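Amide synthase (Vibrio cholerae, PDB 1L5A) probably catalyses amide-bond formation in vibriobactin biosynthesis as a condensation enzyme of the nonribosomal peptide synthetase type. Local coordinates at residues Ser210-Leu215 with Cys375-Ala380; Ala253-Leu258 with Pro280-Ser285; Pro259-Trp264 with Leu274-Leu279. All coordinates share one frame; numbering follows the deposited sequence.

Overall arrangement
All three contacts join antiparallel strands, and contacts 2 and 3 share one strand pair, 255-260 with 277-282. Their centres lie about 17 Å apart, and they meet where L258 O lies 2.9 Å from L279 N, a probable hydrogen bond. W257 bonds the backbone of I334 on strand 333-337, an outermost strand of the mixed sheet whose opposite margin carries contact 1. The centre of contact 1 is about 20 Å from that of contact 2 and about 23 Å from that of contact 3. Contact 3 lies where the strands run into the long connection 261-276; there the R263 side chain and the backbone N of M275 bind D130, the aspartate of the HHxxxDG motif that marks condensation domains.

Contact 1 of 3, residues Ser210-Leu215 with Cys375-Ala380; sequences SLSYTL and CLDITA
S212 and D377 face each other across an antiparallel pair of strands at one margin of a four-stranded mixed sheet of the condensation domain, in which strand 208-214 is outermost within the chain and strand 374-381 lies next to it. The strand axes approach to 4.6 Å, and their directions differ by 159°. Two backbone bonds secure the Y213-L376 pair: Y213 N donates to L376 O, and L376 N returns the bond to Y213 O, each at 2.8 Å. Two residues away, toward the start of strand 208-214, I378 N donates to L211 O, while the bond from L211 N back to I378 O is longer and more bent.

Hydroxyls line the face that carries S210, S212 and T214. S212 OG gives its proton to D377 OD1 at 2.7 Å, coming from above the carboxylate plane. Both side chains fold back beside their own backbone N (chi1 -58° in S212 and -57° in D377), which brings the hydroxyl and the carboxylate together over the strand gap. A salt bridge from R367 on strand 362-368 also reaches OD1, so this one oxygen is held by both neighbouring strands.

On the other face L376 turns CG away from its backbone N, beside the carbonyl carbon, and packs on F397 of helix 387-409, while Y213 rests on P398 of the same helix. Toward the start of strand 208-214, the hydroxyls of S210 and T379 share a hydrogen bond in which either may be the donor, S210 OG lying 2.8 Å from T379 OG1.

Contact 2 of 3, residues Ala253-Leu258 with Pro280-Ser285; sequences APWLWL and PLLRLS
R283 reaches back over the end of an antiparallel strand pair to A253, just before strand 255-258 begins. Its CB and CG pass P254 O, with CG 3.7 Å from that oxygen and also against L256 CB at 4.1 Å. CD continues over the same L256 CB. The chain then bends at chi3 (-52°), which turns the guanidinium toward A253 O. There NE and NH2, on one edge of the guanidinium, share this acceptor, each at 2.9 Å. A253 O lies close to the guanidinium plane, so one oxygen takes both N-H groups in plane, through two bent bonds (N-H...O angles 145° for NE and 146° for NH2). NE arrives nearly along the carbonyl axis, whereas NH2 comes from above the carbonyl plane. NH1, at the far side of the tip, forms a salt bridge with E247 of helix 234-249. The backbone of the same residue takes part too, since R283 N donates to P254 O.

Between the strands, L256 and L281 exchange two backbone bonds, L281 N to L256 O and L256 N to L281 O. On the face with W255, W257, P280 and L282, two CH-pi contacts form. L282 CD1 sits 3.5 Å from the centroid of the six-membered ring of W255, almost on the ring normal. In the same manner P280 CB lies 3.6 Å from the centroid of the W257 six-membered ring. The polar end of the W255 ring, NE1, bonds P192 O.

On the opposite face, L256 and L258 pack on helix 234-249 and on I334, while L281 and L258 meet helix 291-307 at L305. W257 bonds the backbone of P332 and I334, so strand 255-260 runs beside strand 333-337 as well as strand 277-282.

Contact 3 of 3, residues Pro259-Trp264 with Leu274-Leu279; sequences PFMNRW and LMVNSL
F260 and N277 form the backbone hydrogen bonds of this contact: F260 N donates to N277 O at 2.7 Å, and N277 N answers to F260 O at 3.0 Å. A water bridges the two segments beyond them, donating to M275 O and accepting a weak bond from N262 ND2.

Apolar packing flanks the pair. P259 CB meets V276 CG2 at 3.8 Å on one face, and F260 CB meets L279 CD1 at the same distance on the other. These residues lie where strands 255-260 and 277-282 run into the long connection 261-276, in the condensation domain, whose two halves each resemble chloramphenicol acetyltransferase.

Sulfur and charge make up the last group. M275 SD sits over one face of the R263 guanidinium, off the centre of the group, with R263 NH2 3.4 Å away. The two side chains cross at about a right angle, as R263 bends at chi2 (-82°) to lay its guanidinium under the sulfur. R263 NH1 bonds A268 O, and NH2 forms a salt bridge with D130, whose other carboxylate oxygen accepts from M275 N and V276 N.

Contact 1 of 3, residues Ser210-Leu215 with Cys375-Ala380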
ATOM      1  N   SER A 210     -35.313  -1.195  25.805  1.00 42.14           N
ATOM      2  CA  SER A 210     -34.819  -2.256  24.946  1.00 43.24           C
ATOM      3  C   SER A 210     -35.604  -3.560  25.002  1.00 43.81           C
ATOM      4  O   SER A 210     -36.362  -3.814  25.937  1.00 42.19           O
ATOM      5  CB  SER A 210     -33.352  -2.532  25.271  1.00 40.88           C
ATOM      6  OG  SER A 210     -32.812  -3.424  24.324  1.00 48.97           O
ATOM      7  N   LEU A 211     -35.410  -4.377  23.970  1.00 46.38           N
ATOM      8  CA  LEU A 211     -36.066  -5.668  23.842  1.00 47.07           C
ATOM      9  C   LEU A 211     -35.131  -6.568  23.051  1.00 48.31           C
ATOM     10  O   LEU A 211     -34.460  -6.110  22.127  1.00 46.74           O
ATOM     11  CB  LEU A 211     -37.379  -5.525  23.087  1.00 48.15           C
ATOM     12  CG  LEU A 211     -38.485  -6.451  23.570  1.00 57.42           C
ATOM     13  CD1 LEU A 211     -38.974  -5.942  24.932  1.00 56.37           C
ATOM     14  CD2 LEU A 211     -39.624  -6.485  22.554  1.00 55.97           C
ATOM     15  N   SER A 212     -35.090  -7.847  23.413  1.00 49.65           N
ATOM     16  CA  SER A 212     -34.222  -8.799  22.738  1.00 47.70           C
ATOM     17  C   SER A 212     -35.020  -9.909  22.093  1.00 52.28           C
ATOM     18  O   SER A 212     -35.926 -10.471  22.710  1.00 50.60           O
ATOM     19  CB  SER A 212     -33.229  -9.412  23.727  1.00 47.87           C
ATOM     20  OG  SER A 212     -32.435  -8.414  24.347  1.00 55.61           O
ATOM     21  N   TYR A 213     -34.680 -10.212  20.844  1.00 55.12           N
ATOM     22  CA  TYR A 213     -35.331 -11.274  20.099  1.00 60.64           C
ATOM     23  C   TYR A 213     -34.263 -12.236  19.601  1.00 63.31           C
ATOM     24  O   TYR A 213     -33.340 -11.839  18.893  1.00 62.66           O
ATOM     25  CB  TYR A 213     -36.111 -10.704  18.920  1.00 65.85           C
ATOM     26  CG  TYR A 213     -36.571 -11.754  17.924  1.00 79.94           C
ATOM     27  CD1 TYR A 213     -37.399 -12.811  18.314  1.00 85.94           C
ATOM     28  CD2 TYR A 213     -36.198 -11.678  16.582  1.00 83.49           C
ATOM     29  CE1 TYR A 213     -37.845 -13.761  17.387  1.00 88.83           C
ATOM     30  CE2 TYR A 213     -36.637 -12.618  15.650  1.00 86.63           C
ATOM     31  CZ  TYR A 213     -37.459 -13.654  16.056  1.00 89.84           C
ATOM     32  OH  TYR A 213     -37.896 -14.569  15.122  1.00 95.51           O
ATOM     33  N   THR A 214     -34.385 -13.502  19.985  1.00 66.11           N
ATOM     34  CA  THR A 214     -33.418 -14.511  19.574  1.00 64.69           C
ATOM     35  C   THR A 214     -33.802 -15.072  18.216  1.00 64.80           C
ATOM     36  O   THR A 214     -34.912 -15.577  18.024  1.00 61.97           O
ATOM     37  CB  THR A 214     -33.337 -15.672  20.589  1.00 64.70           C
ATOM     38  OG1 THR A 214     -32.887 -15.173  21.858  1.00 65.44           O
ATOM     39  CG2 THR A 214     -32.367 -16.732  20.101  1.00 57.60           C
ATOM     40  N   LEU A 215     -32.872 -14.967  17.271  1.00 62.57           N
ATOM     41  CA  LEU A 215     -33.096 -15.456  15.924  1.00 59.75           C
ATOM     42  C   LEU A 215     -33.151 -16.969  15.884  1.00 58.02           C
ATOM     43  O   LEU A 215     -32.351 -17.660  16.518  1.00 52.13           O
ATOM     44  CB  LEU A 215     -31.993 -14.961  14.991  1.00 59.85           C
ATOM     45  CG  LEU A 215     -31.951 -13.440  14.853  1.00 62.45           C
ATOM     46  CD1 LEU A 215     -30.723 -13.039  14.073  1.00 64.80           C
ATOM     47  CD2 LEU A 215     -33.214 -12.948  14.160  1.00 62.19           C
ATOM     48  N   CYS A 375     -28.674 -13.111  18.889  1.00 52.80           N
ATOM     49  CA  CYS A 375     -29.801 -12.295  19.339  1.00 54.61           C
ATOM     50  C   CYS A 375     -29.782 -10.883  18.751  1.00 51.57           C
ATOM     51  O   CYS A 375     -28.726 -10.362  18.375  1.00 53.62           O
ATOM     52  CB  CYS A 375     -29.819 -12.207  20.869  1.00 50.39           C
ATOM     53  SG  CYS A 375     -29.796 -13.814  21.667  1.00 54.91           S
ATOM     54  N   LEU A 376     -30.969 -10.290  18.657  1.00 46.00           N
ATOM     55  CA  LEU A 376     -31.137  -8.942  18.145  1.00 40.63           C
ATOM     56  C   LEU A 376     -31.667  -8.090  19.276  1.00 40.27           C
ATOM     57  O   LEU A 376     -32.653  -8.447  19.909  1.00 44.16           O
ATOM     58  CB  LEU A 376     -32.145  -8.914  16.996  1.00 37.48           C
ATOM     59  CG  LEU A 376     -32.717  -7.518  16.676  1.00 32.81           C
ATOM     60  CD1 LEU A 376     -31.599  -6.574  16.294  1.00 37.58           C
ATOM     61  CD2 LEU A 376     -33.723  -7.604  15.550  1.00 32.78           C
ATOM     62  N   ASP A 377     -31.006  -6.972  19.540  1.00 40.73           N
ATOM     63  CA  ASP A 377     -31.442  -6.072  20.592  1.00 37.24           C
ATOM     64  C   ASP A 377     -31.859  -4.765  19.952  1.00 42.95           C
ATOM     65  O   ASP A 377     -31.058  -4.140  19.252  1.00 41.23           O
ATOM     66  CB  ASP A 377     -30.315  -5.786  21.575  1.00 40.53           C
ATOM     67  CG  ASP A 377     -29.752  -7.036  22.201  1.00 46.27           C
ATOM     68  OD1 ASP A 377     -30.533  -7.971  22.483  1.00 44.74           O
ATOM     69  OD2 ASP A 377     -28.521  -7.071  22.430  1.00 53.30           O
ATOM     70  N   ILE A 378     -33.107  -4.358  20.184  1.00 40.47           N
ATOM     71  CA  ILE A 378     -33.607  -3.099  19.644  1.00 38.49           C
ATOM     72  C   ILE A 378     -33.665  -2.112  20.805  1.00 36.99           C
ATOM     73  O   ILE A 378     -34.541  -2.198  21.651  1.00 44.91           O
ATOM     74  CB  ILE A 378     -35.013  -3.263  19.041  1.00 39.82           C
ATOM     75  CG1 ILE A 378     -35.060  -4.504  18.145  1.00 44.07           C
ATOM     76  CG2 ILE A 378     -35.376  -2.037  18.230  1.00 36.38           C
ATOM     77  CD1 ILE A 378     -34.077  -4.478  17.019  1.00 52.40           C
ATOM     78  N   THR A 379     -32.725  -1.178  20.843  1.00 36.36           N
ATOM     79  CA  THR A 379     -32.651  -0.187  21.909  1.00 32.88           C
ATOM     80  C   THR A 379     -32.865   1.245  21.416  1.00 38.78           C
ATOM     81  O   THR A 379     -32.298   1.660  20.404  1.00 36.45           O
ATOM     82  CB  THR A 379     -31.289  -0.253  22.582  1.00 34.63           C
ATOM     83  OG1 THR A 379     -31.149  -1.529  23.210  1.00 45.81           O
ATOM     84  CG2 THR A 379     -31.130   0.859  23.602  1.00 28.07           C
ATOM     85  N   ALA A 380     -33.680   2.001  22.146  1.00 38.74           N
ATOM     86  CA  ALA A 380     -33.954   3.381  21.783  1.00 34.98           C
ATOM     87  C   ALA A 380     -33.841   4.279  22.993  1.00 35.30           C
ATOM     88  O   ALA A 380     -34.090   3.853  24.115  1.00 38.16           O
ATOM     89  CB  ALA A 380     -35.346   3.504  21.191  1.00 34.57           C
TER

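Contact 2 of 3, residues Ala253-Leu258 with Pro280-Ser285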
ATOM      1  N   ALA A 253     -35.838   7.277   6.185  1.00 62.06           N
ATOM      2  CA  ALA A 253     -34.491   7.347   6.731  1.00 53.85           C
ATOM      3  C   ALA A 253     -33.553   6.812   5.650  1.00 44.59           C
ATOM      4  O   ALA A 253     -33.424   5.607   5.451  1.00 45.01           O
ATOM      5  CB  ALA A 253     -34.388   6.507   8.000  1.00 54.57           C
ATOM      6  N   PRO A 254     -32.905   7.711   4.911  1.00 40.76           N
ATOM      7  CA  PRO A 254     -31.999   7.240   3.863  1.00 40.52           C
ATOM      8  C   PRO A 254     -30.671   6.691   4.378  1.00 38.27           C
ATOM      9  O   PRO A 254     -29.971   5.987   3.658  1.00 44.86           O
ATOM     10  CB  PRO A 254     -31.815   8.481   2.987  1.00 38.94           C
ATOM     11  CG  PRO A 254     -31.929   9.588   3.962  1.00 37.62           C
ATOM     12  CD  PRO A 254     -33.071   9.173   4.854  1.00 31.48           C
ATOM     13  N   TRP A 255     -30.327   6.993   5.623  1.00 38.81           N
ATOM     14  CA  TRP A 255     -29.061   6.524   6.154  1.00 33.31           C
ATOM     15  C   TRP A 255     -29.106   5.476   7.262  1.00 39.81           C
ATOM     16  O   TRP A 255     -30.041   5.444   8.067  1.00 43.39           O
ATOM     17  CB  TRP A 255     -28.266   7.712   6.643  1.00 28.66           C
ATOM     18  CG  TRP A 255     -28.012   8.744   5.592  1.00 40.45           C
ATOM     19  CD1 TRP A 255     -28.703   9.906   5.390  1.00 37.58           C
ATOM     20  CD2 TRP A 255     -26.916   8.761   4.670  1.00 40.21           C
ATOM     21  NE1 TRP A 255     -28.089  10.655   4.410  1.00 35.87           N
ATOM     22  CE2 TRP A 255     -26.992   9.974   3.953  1.00 38.50           C
ATOM     23  CE3 TRP A 255     -25.872   7.868   4.386  1.00 38.45           C
ATOM     24  CZ2 TRP A 255     -26.058  10.320   2.972  1.00 43.06           C
ATOM     25  CZ3 TRP A 255     -24.948   8.209   3.414  1.00 44.79           C
ATOM     26  CH2 TRP A 255     -25.046   9.428   2.719  1.00 44.70           C
ATOM     27  N   LEU A 256     -28.087   4.613   7.276  1.00 38.88           N
ATOM     28  CA  LEU A 256     -27.913   3.584   8.307  1.00 31.86           C
ATOM     29  C   LEU A 256     -26.493   3.817   8.797  1.00 31.46           C
ATOM     30  O   LEU A 256     -25.572   3.758   8.002  1.00 36.63           O
ATOM     31  CB  LEU A 256     -27.979   2.180   7.726  1.00 27.49           C
ATOM     32  CG  LEU A 256     -28.598   1.076   8.596  1.00 37.42           C
ATOM     33  CD1 LEU A 256     -27.994  -0.263   8.181  1.00 30.20           C
ATOM     34  CD2 LEU A 256     -28.373   1.328  10.081  1.00 22.40           C
ATOM     35  N   TRP A 257     -26.302   4.085  10.086  1.00 33.96           N
ATOM     36  CA  TRP A 257     -24.964   4.326  10.595  1.00 27.99           C
ATOM     37  C   TRP A 257     -24.321   3.049  11.083  1.00 36.24           C
ATOM     38  O   TRP A 257     -24.987   2.197  11.680  1.00 38.53           O
ATOM     39  CB  TRP A 257     -24.979   5.361  11.709  1.00 34.84           C
ATOM     40  CG  TRP A 257     -25.305   6.754  11.242  1.00 33.30           C
ATOM     41  CD1 TRP A 257     -26.544   7.261  10.968  1.00 29.88           C
ATOM     42  CD2 TRP A 257     -24.372   7.813  10.988  1.00 34.83           C
ATOM     43  NE1 TRP A 257     -26.439   8.571  10.561  1.00 27.35           N
ATOM     44  CE2 TRP A 257     -25.121   8.936  10.564  1.00 29.62           C
ATOM     45  CE3 TRP A 257     -22.975   7.922  11.078  1.00 31.53           C
ATOM     46  CZ2 TRP A 257     -24.523  10.158  10.231  1.00 33.10           C
ATOM     47  CZ3 TRP A 257     -22.376   9.144  10.749  1.00 36.74           C
ATOM     48  CH2 TRP A 257     -23.151  10.244  10.331  1.00 37.11           C
ATOM     49  N   LEU A 258     -23.018   2.939  10.811  1.00 37.73           N
ATOM     50  CA  LEU A 258     -22.191   1.781  11.154  1.00 35.22           C
ATOM     51  C   LEU A 258     -20.941   2.156  11.910  1.00 32.96           C
ATOM     52  O   LEU A 258     -20.459   3.291  11.830  1.00 35.71           O
ATOM     53  CB  LEU A 258     -21.652   1.098   9.905  1.00 40.21           C
ATOM     54  CG  LEU A 258     -22.556   0.543   8.843  1.00 50.93           C
ATOM     55  CD1 LEU A 258     -21.705   0.131   7.671  1.00 49.27           C
ATOM     56  CD2 LEU A 258     -23.319  -0.634   9.412  1.00 53.00           C
ATOM     57  N   PRO A 280     -21.748   6.862   7.819  1.00 33.75           N
ATOM     58  CA  PRO A 280     -23.086   6.662   7.266  1.00 35.19           C
ATOM     59  C   PRO A 280     -23.077   5.892   5.938  1.00 31.92           C
ATOM     60  O   PRO A 280     -22.282   6.175   5.054  1.00 37.83           O
ATOM     61  CB  PRO A 280     -23.609   8.095   7.137  1.00 29.35           C
ATOM     62  CG  PRO A 280     -22.377   8.845   6.752  1.00 31.55           C
ATOM     63  CD  PRO A 280     -21.320   8.266   7.677  1.00 29.77           C
ATOM     64  N   LEU A 281     -23.965   4.910   5.840  1.00 29.45           N
ATOM     65  CA  LEU A 281     -24.159   4.075   4.656  1.00 33.33           C
ATOM     66  C   LEU A 281     -25.451   4.565   4.003  1.00 35.22           C
ATOM     67  O   LEU A 281     -26.492   4.646   4.662  1.00 39.24           O
ATOM     68  CB  LEU A 281     -24.337   2.591   5.047  1.00 24.94           C
ATOM     69  CG  LEU A 281     -24.900   1.653   3.961  1.00 28.71           C
ATOM     70  CD1 LEU A 281     -23.856   1.481   2.885  1.00 28.99           C
ATOM     71  CD2 LEU A 281     -25.278   0.282   4.543  1.00 20.89           C
ATOM     72  N   LEU A 282     -25.396   4.916   2.726  1.00 40.08           N
ATOM     73  CA  LEU A 282     -26.604   5.364   2.039  1.00 33.01           C
ATOM     74  C   LEU A 282     -27.229   4.062   1.612  1.00 34.52           C
ATOM     75  O   LEU A 282     -26.626   3.303   0.852  1.00 35.49           O
ATOM     76  CB  LEU A 282     -26.265   6.219   0.824  1.00 31.74           C
ATOM     77  CG  LEU A 282     -27.468   6.971   0.241  1.00 45.50           C
ATOM     78  CD1 LEU A 282     -28.149   7.769   1.356  1.00 35.90           C
ATOM     79  CD2 LEU A 282     -27.022   7.904  -0.876  1.00 36.73           C
ATOM     80  N   ARG A 283     -28.420   3.779   2.126  1.00 33.22           N
ATOM     81  CA  ARG A 283     -29.069   2.524   1.802  1.00 37.82           C
ATOM     82  C   ARG A 283     -29.490   2.475   0.354  1.00 42.81           C
ATOM     83  O   ARG A 283     -30.015   3.447  -0.192  1.00 44.41           O
ATOM     84  CB  ARG A 283     -30.287   2.302   2.699  1.00 40.03           C
ATOM     85  CG  ARG A 283     -29.959   2.340   4.182  1.00 49.95           C
ATOM     86  CD  ARG A 283     -31.184   2.113   5.070  1.00 53.56           C
ATOM     87  NE  ARG A 283     -32.283   3.005   4.726  1.00 49.75           N
ATOM     88  CZ  ARG A 283     -33.247   2.688   3.871  1.00 55.40           C
ATOM     89  NH1 ARG A 283     -33.247   1.492   3.286  1.00 50.10           N
ATOM     90  NH2 ARG A 283     -34.194   3.575   3.588  1.00 51.24           N
ATOM     91  N   LEU A 284     -29.250   1.331  -0.265  1.00 43.78           N
ATOM     92  CA  LEU A 284     -29.630   1.120  -1.649  1.00 47.47           C
ATOM     93  C   LEU A 284     -31.138   0.858  -1.736  1.00 50.75           C
ATOM     94  O   LEU A 284     -31.740   0.307  -0.811  1.00 49.07           O
ATOM     95  CB  LEU A 284     -28.887  -0.091  -2.214  1.00 43.46           C
ATOM     96  CG  LEU A 284     -27.488   0.059  -2.817  1.00 47.25           C
ATOM     97  CD1 LEU A 284     -26.571   0.848  -1.897  1.00 33.55           C
ATOM     98  CD2 LEU A 284     -26.941  -1.347  -3.100  1.00 39.08           C
ATOM     99  N   SER A 285     -31.737   1.246  -2.856  1.00 50.04           N
ATOM    100  CA  SER A 285     -33.156   1.025  -3.080  1.00 53.10           C
ATOM    101  C   SER A 285     -33.427  -0.460  -3.322  1.00 52.96           C
ATOM    102  O   SER A 285     -32.566  -1.180  -3.827  1.00 55.57           O
ATOM    103  CB  SER A 285     -33.628   1.826  -4.291  1.00 52.33           C
ATOM    104  OG  SER A 285     -34.963   1.481  -4.610  1.00 64.48           O
TER

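Contact 3 of 3, residues Pro259-Trp264 with Leu274-Leu279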
ATOM      1  N   PRO A 259     -20.390   1.192  12.650  1.00 27.52           N
ATOM      2  CA  PRO A 259     -19.164   1.514  13.363  1.00 28.71           C
ATOM      3  C   PRO A 259     -18.062   0.771  12.595  1.00 31.08           C
ATOM      4  O   PRO A 259     -18.142  -0.453  12.434  1.00 36.28           O
ATOM      5  CB  PRO A 259     -19.409   0.932  14.761  1.00 20.32           C
ATOM      6  CG  PRO A 259     -20.141  -0.309  14.469  1.00 19.35           C
ATOM      7  CD  PRO A 259     -21.074   0.046  13.283  1.00 21.79           C
ATOM      8  N   PHE A 260     -17.088   1.499  12.052  1.00 24.93           N
ATOM      9  CA  PHE A 260     -15.962   0.835  11.385  1.00 24.84           C
ATOM     10  C   PHE A 260     -14.836   0.778  12.444  1.00 29.23           C
ATOM     11  O   PHE A 260     -14.331   1.822  12.899  1.00 26.35           O
ATOM     12  CB  PHE A 260     -15.493   1.611  10.157  1.00 28.71           C
ATOM     13  CG  PHE A 260     -14.176   1.126   9.616  1.00 35.58           C
ATOM     14  CD1 PHE A 260     -13.970  -0.237   9.376  1.00 35.16           C
ATOM     15  CD2 PHE A 260     -13.118   2.011   9.413  1.00 28.76           C
ATOM     16  CE1 PHE A 260     -12.735  -0.709   8.949  1.00 31.72           C
ATOM     17  CE2 PHE A 260     -11.871   1.547   8.985  1.00 28.67           C
ATOM     18  CZ  PHE A 260     -11.682   0.186   8.754  1.00 34.87           C
ATOM     19  N   MET A 261     -14.463  -0.433  12.851  1.00 28.00           N
ATOM     20  CA  MET A 261     -13.448  -0.620  13.892  1.00 28.17           C
ATOM     21  C   MET A 261     -12.153   0.173  13.648  1.00 31.30           C
ATOM     22  O   MET A 261     -11.535   0.691  14.594  1.00 30.87           O
ATOM     23  CB  MET A 261     -13.125  -2.112  14.047  1.00 34.87           C
ATOM     24  CG  MET A 261     -14.321  -2.987  14.375  1.00 36.14           C
ATOM     25  SD  MET A 261     -15.265  -2.298  15.752  1.00 45.74           S
ATOM     26  CE  MET A 261     -16.883  -2.049  15.035  1.00 48.95           C
ATOM     27  N   ASN A 262     -11.738   0.257  12.384  1.00 28.55           N
ATOM     28  CA  ASN A 262     -10.534   0.992  12.047  1.00 24.95           C
ATOM     29  C   ASN A 262      -9.279   0.266  12.595  1.00 28.86           C
ATOM     30  O   ASN A 262      -8.296   0.900  12.962  1.00 28.54           O
ATOM     31  CB  ASN A 262     -10.667   2.403  12.614  1.00 18.22           C
ATOM     32  CG  ASN A 262      -9.991   3.441  11.753  1.00 34.52           C
ATOM     33  OD1 ASN A 262      -9.968   3.343  10.533  1.00 32.26           O
ATOM     34  ND2 ASN A 262      -9.441   4.457  12.394  1.00 51.15           N
ATOM     35  N   ARG A 263      -9.342  -1.065  12.641  1.00 28.11           N
ATOM     36  CA  ARG A 263      -8.247  -1.921  13.111  1.00 36.81           C
ATOM     37  C   ARG A 263      -7.669  -2.661  11.906  1.00 39.20           C
ATOM     38  O   ARG A 263      -6.551  -3.159  11.941  1.00 34.06           O
ATOM     39  CB  ARG A 263      -8.753  -2.986  14.093  1.00 36.97           C
ATOM     40  CG  ARG A 263      -9.500  -2.462  15.304  1.00 37.13           C
ATOM     41  CD  ARG A 263      -8.557  -2.022  16.373  1.00 25.40           C
ATOM     42  NE  ARG A 263      -9.261  -1.337  17.445  1.00 34.03           N
ATOM     43  CZ  ARG A 263      -8.718  -1.029  18.618  1.00 34.15           C
ATOM     44  NH1 ARG A 263      -7.454  -1.366  18.882  1.00 31.17           N
ATOM     45  NH2 ARG A 263      -9.417  -0.337  19.510  1.00 24.79           N
ATOM     46  N   TRP A 264      -8.466  -2.739  10.845  1.00 43.31           N
ATOM     47  CA  TRP A 264      -8.099  -3.422   9.611  1.00 39.15           C
ATOM     48  C   TRP A 264      -6.791  -2.945   8.986  1.00 35.24           C
ATOM     49  O   TRP A 264      -6.622  -1.765   8.682  1.00 31.27           O
ATOM     50  CB  TRP A 264      -9.241  -3.283   8.613  1.00 45.05           C
ATOM     51  CG  TRP A 264      -9.004  -3.977   7.327  1.00 46.79           C
ATOM     52  CD1 TRP A 264      -8.277  -5.112   7.125  1.00 41.90           C
ATOM     53  CD2 TRP A 264      -9.528  -3.599   6.054  1.00 50.73           C
ATOM     54  NE1 TRP A 264      -8.312  -5.469   5.799  1.00 44.36           N
ATOM     55  CE2 TRP A 264      -9.074  -4.558   5.115  1.00 49.09           C
ATOM     56  CE3 TRP A 264     -10.338  -2.542   5.610  1.00 43.77           C
ATOM     57  CZ2 TRP A 264      -9.401  -4.491   3.754  1.00 45.08           C
ATOM     58  CZ3 TRP A 264     -10.662  -2.474   4.260  1.00 50.32           C
ATOM     59  CH2 TRP A 264     -10.192  -3.447   3.346  1.00 49.33           C
ATOM     60  N   LEU A 274      -8.789   3.815  21.482  1.00 27.52           N
ATOM     61  CA  LEU A 274      -9.971   4.355  20.834  1.00 21.64           C
ATOM     62  C   LEU A 274      -9.735   4.555  19.340  1.00 23.80           C
ATOM     63  O   LEU A 274      -8.951   5.416  18.917  1.00 19.25           O
ATOM     64  CB  LEU A 274     -10.377   5.696  21.463  1.00 18.93           C
ATOM     65  CG  LEU A 274     -11.475   6.436  20.683  1.00 19.90           C
ATOM     66  CD1 LEU A 274     -12.657   5.486  20.463  1.00 21.85           C
ATOM     67  CD2 LEU A 274     -11.921   7.695  21.435  1.00 20.16           C
ATOM     68  N   MET A 275     -10.420   3.770  18.527  1.00 20.85           N
ATOM     69  CA  MET A 275     -10.243   3.931  17.095  1.00 30.12           C
ATOM     70  C   MET A 275     -11.541   3.841  16.294  1.00 28.28           C
ATOM     71  O   MET A 275     -11.583   4.264  15.146  1.00 26.95           O
ATOM     72  CB  MET A 275      -9.235   2.891  16.564  1.00 30.73           C
ATOM     73  CG  MET A 275      -7.800   3.081  17.029  1.00 29.52           C
ATOM     74  SD  MET A 275      -7.358   2.174  18.550  1.00 32.20           S
ATOM     75  CE  MET A 275      -5.706   2.818  18.806  1.00 27.95           C
ATOM     76  N   VAL A 276     -12.591   3.297  16.902  1.00 23.47           N
ATOM     77  CA  VAL A 276     -13.851   3.121  16.209  1.00 20.04           C
ATOM     78  C   VAL A 276     -14.338   4.438  15.588  1.00 25.36           C
ATOM     79  O   VAL A 276     -14.183   5.520  16.165  1.00 21.66           O
ATOM     80  CB  VAL A 276     -14.925   2.488  17.171  1.00 15.80           C
ATOM     81  CG1 VAL A 276     -15.330   3.462  18.281  1.00 11.13           C
ATOM     82  CG2 VAL A 276     -16.111   2.066  16.387  1.00 18.31           C
ATOM     83  N   ASN A 277     -14.923   4.340  14.400  1.00 28.28           N
ATOM     84  CA  ASN A 277     -15.390   5.518  13.674  1.00 27.78           C
ATOM     85  C   ASN A 277     -16.790   5.248  13.152  1.00 31.82           C
ATOM     86  O   ASN A 277     -17.067   4.187  12.576  1.00 35.94           O
ATOM     87  CB  ASN A 277     -14.414   5.791  12.523  1.00 26.64           C
ATOM     88  CG  ASN A 277     -14.641   7.130  11.839  1.00 32.18           C
ATOM     89  OD1 ASN A 277     -15.103   8.085  12.451  1.00 29.33           O
ATOM     90  ND2 ASN A 277     -14.271   7.210  10.559  1.00 27.53           N
ATOM     91  N   SER A 278     -17.682   6.203  13.371  1.00 36.56           N
ATOM     92  CA  SER A 278     -19.076   6.080  12.934  1.00 33.75           C
ATOM     93  C   SER A 278     -19.237   6.616  11.524  1.00 31.24           C
ATOM     94  O   SER A 278     -18.930   7.778  11.248  1.00 36.12           O
ATOM     95  CB  SER A 278     -19.983   6.862  13.878  1.00 37.20           C
ATOM     96  OG  SER A 278     -19.869   6.373  15.194  1.00 34.52           O
ATOM     97  N   LEU A 279     -19.748   5.781  10.636  1.00 27.81           N
ATOM     98  CA  LEU A 279     -19.901   6.196   9.252  1.00 31.50           C
ATOM     99  C   LEU A 279     -21.297   5.964   8.702  1.00 30.33           C
ATOM    100  O   LEU A 279     -21.980   5.002   9.061  1.00 21.23           O
ATOM    101  CB  LEU A 279     -18.874   5.462   8.372  1.00 28.50           C
ATOM    102  CG  LEU A 279     -17.421   5.640   8.828  1.00 29.90           C
ATOM    103  CD1 LEU A 279     -16.513   4.635   8.116  1.00 31.56           C
ATOM    104  CD2 LEU A 279     -16.990   7.048   8.563  1.00 13.53           C
TER
HETATM  105  O   HOH W   1     -10.049   6.582  14.519  1.00 26.55           O